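Local coordinates for estrogen receptor (Crassostrea gigas, PDB 4N1Y), which probably acts as a constitutively active, ligand-independent transcription factor of the nuclear receptor superfamily, related to the steroid hormone receptors, at residues Ser24-Gly29 with Pro102-Asp107. Sequence-based numbering, arbitrary orientation.
Sequences SHHNHG and PDLVLD
With CG anti to its carbonyl carbon (chi1 -64°), His28 reaches back to the backbone of Asp103, while His26, whose CG stands anti to the backbone N (chi1 177°), turns its ring to Leu104. His28 NE2 donates to Asp103 O at 2.9 Å, the oxygen lying in the ring plane and the donor nearly in line with C=O; a histidine suits this place because its ring carries an N-H far from its own backbone. Asp103 in turn sends its carboxylate to the loop: His25 N donates to Asp103 OD2 at 2.8 Å, approaching from above the carboxylate plane in a bent bond (131°). An aspartate suits the place because its short side chain carries a carboxylate to a backbone N-H of the neighbouring loop, though the like charge of Glu23 close by would probably cost some energy unless solvent screens it. An alanine in place of Asp103 would probably leave the His25 amide without this acceptor and the loop less firmly fixed. The short side chain of Ser24 packs beside Asp103 and Leu104, and its hydroxyl accepts from His26 N, closing an ST turn. Leu104 CD1 rests over one face of the His26 ring, 4.0 Å from His26 CG, and the leucine also packs on Leu41 of helix 34-56. The buried ring keeps a polar anchor as well, since His26 ND1 is hydrogen-bonded to Ser40 of that helix. The contact thus joins the loop leading into helix 34-56 to the turn and second strand of the small antiparallel beta-hairpin (97-99 with 104-107), a characteristic feature of the otherwise helical nuclear receptor ligand-binding domain.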
loop_
_atom_site.group_PDB
_atom_site.type_symbol
_atom_site.label_atom_id
_atom_site.label_comp_id
_atom_site.label_asym_id
_atom_site.label_seq_id
_atom_site.Cartn_x
_atom_site.Cartn_y
_atom_site.Cartn_z
ATOM N N SER B 24 -2.413 -28.434 -2.384
ATOM C CA SER B 24 -1.549 -28.305 -1.216
ATOM C C SER B 24 -1.097 -29.686 -0.767
ATOM O O SER B 24 -0.072 -29.819 -0.096
ATOM C CB SER B 24 -2.246 -27.576 -0.059
ATOM O OG SER B 24 -3.389 -28.274 0.398
ATOM N N HIS B 25 -1.853 -30.710 -1.166
ATOM C CA HIS B 25 -1.689 -32.058 -0.614
ATOM C C HIS B 25 -1.553 -32.048 0.908
ATOM O O HIS B 25 -0.776 -32.805 1.495
ATOM C CB HIS B 25 -0.501 -32.754 -1.275
ATOM C CG HIS B 25 -0.684 -32.969 -2.744
ATOM N ND1 HIS B 25 -0.205 -32.094 -3.696
ATOM C CD2 HIS B 25 -1.273 -33.982 -3.422
ATOM C CE1 HIS B 25 -0.514 -32.549 -4.899
ATOM N NE2 HIS B 25 -1.156 -33.694 -4.760
ATOM N N HIS B 26 -2.325 -31.176 1.543
ATOM C CA HIS B 26 -2.336 -31.108 2.986
ATOM C C HIS B 26 -2.941 -32.390 3.534
ATOM O O HIS B 26 -3.889 -32.929 2.962
ATOM C CB HIS B 26 -3.133 -29.905 3.475
ATOM C CG HIS B 26 -3.243 -29.825 4.965
ATOM N ND1 HIS B 26 -2.292 -29.204 5.748
ATOM C CD2 HIS B 26 -4.161 -30.330 5.822
ATOM C CE1 HIS B 26 -2.637 -29.302 7.017
ATOM N NE2 HIS B 26 -3.766 -29.985 7.091
ATOM N N ASN B 27 -2.402 -32.872 4.647
ATOM C CA ASN B 27 -2.921 -34.090 5.255
ATOM C C ASN B 27 -4.008 -33.722 6.250
ATOM O O ASN B 27 -3.730 -33.290 7.371
ATOM C CB ASN B 27 -1.807 -34.888 5.945
ATOM C CG ASN B 27 -2.324 -36.158 6.630
ATOM O OD1 ASN B 27 -3.365 -36.702 6.257
ATOM N ND2 ASN B 27 -1.588 -36.631 7.633
ATOM N N HIS B 28 -5.255 -33.882 5.819
ATOM C CA HIS B 28 -6.399 -33.539 6.648
ATOM C C HIS B 28 -6.637 -34.637 7.683
ATOM O O HIS B 28 -7.491 -34.510 8.561
ATOM C CB HIS B 28 -7.640 -33.337 5.780
ATOM C CG HIS B 28 -7.534 -32.183 4.834
ATOM N ND1 HIS B 28 -7.697 -30.874 5.234
ATOM C CD2 HIS B 28 -7.290 -32.141 3.503
ATOM C CE1 HIS B 28 -7.554 -30.076 4.191
ATOM N NE2 HIS B 28 -7.307 -30.820 3.128
ATOM N N GLY B 29 -5.869 -35.716 7.579
ATOM C CA GLY B 29 -5.987 -36.807 8.519
ATOM C C GLY B 29 -5.483 -36.420 9.889
ATOM O O GLY B 29 -5.866 -37.033 10.882
ATOM N N PRO B 102 -7.081 -25.574 -3.895
ATOM C CA PRO B 102 -8.381 -26.249 -3.849
ATOM C C PRO B 102 -8.388 -27.230 -2.673
ATOM O O PRO B 102 -9.390 -27.464 -1.994
ATOM C CB PRO B 102 -8.449 -26.991 -5.190
ATOM C CG PRO B 102 -7.462 -26.321 -6.067
ATOM C CD PRO B 102 -6.395 -25.755 -5.186
ATOM N N ASP B 103 -7.189 -27.749 -2.431
ATOM C CA ASP B 103 -6.851 -28.720 -1.404
ATOM C C ASP B 103 -6.889 -28.136 0.014
ATOM O O ASP B 103 -6.781 -28.868 0.994
ATOM C CB ASP B 103 -5.430 -29.206 -1.725
ATOM C CG ASP B 103 -5.173 -30.618 -1.331
ATOM O OD1 ASP B 103 -5.721 -31.074 -0.309
ATOM O OD2 ASP B 103 -4.407 -31.278 -2.065
ATOM N N LEU B 104 -7.065 -26.818 0.119
ATOM C CA LEU B 104 -6.846 -26.152 1.391
ATOM C C LEU B 104 -7.625 -24.846 1.544
ATOM O O LEU B 104 -7.057 -23.756 1.390
ATOM C CB LEU B 104 -5.354 -25.877 1.571
ATOM C CG LEU B 104 -4.940 -25.457 2.970
ATOM C CD1 LEU B 104 -5.364 -26.579 3.900
ATOM C CD2 LEU B 104 -3.443 -25.223 3.040
ATOM N N VAL B 105 -8.917 -24.944 1.842
ATOM C CA VAL B 105 -9.722 -23.751 2.096
ATOM C C VAL B 105 -9.874 -23.494 3.597
ATOM O O VAL B 105 -10.441 -24.309 4.316
ATOM C CB VAL B 105 -11.107 -23.890 1.474
ATOM C CG1 VAL B 105 -11.906 -22.618 1.682
ATOM C CG2 VAL B 105 -10.974 -24.204 -0.002
ATOM N N LEU B 106 -9.395 -22.344 4.051
ATOM C CA LEU B 106 -9.391 -21.994 5.469
ATOM C C LEU B 106 -10.316 -20.826 5.808
ATOM O O LEU B 106 -10.243 -19.752 5.204
ATOM C CB LEU B 106 -7.973 -21.653 5.920
ATOM C CG LEU B 106 -6.894 -22.698 5.673
ATOM C CD1 LEU B 106 -5.592 -22.222 6.279
ATOM C CD2 LEU B 106 -7.313 -24.023 6.272
ATOM N N ASP B 107 -11.190 -21.038 6.779
ATOM C CA ASP B 107 -12.088 -19.983 7.225
ATOM C C ASP B 107 -11.520 -19.291 8.482
ATOM O O ASP B 107 -10.503 -19.741 9.031
ATOM C CB ASP B 107 -13.478 -20.589 7.479
ATOM C CG ASP B 107 -14.570 -19.547 7.644
ATOM O OD1 ASP B 107 -14.248 -18.347 7.794
ATOM O OD2 ASP B 107 -15.760 -19.943 7.576
#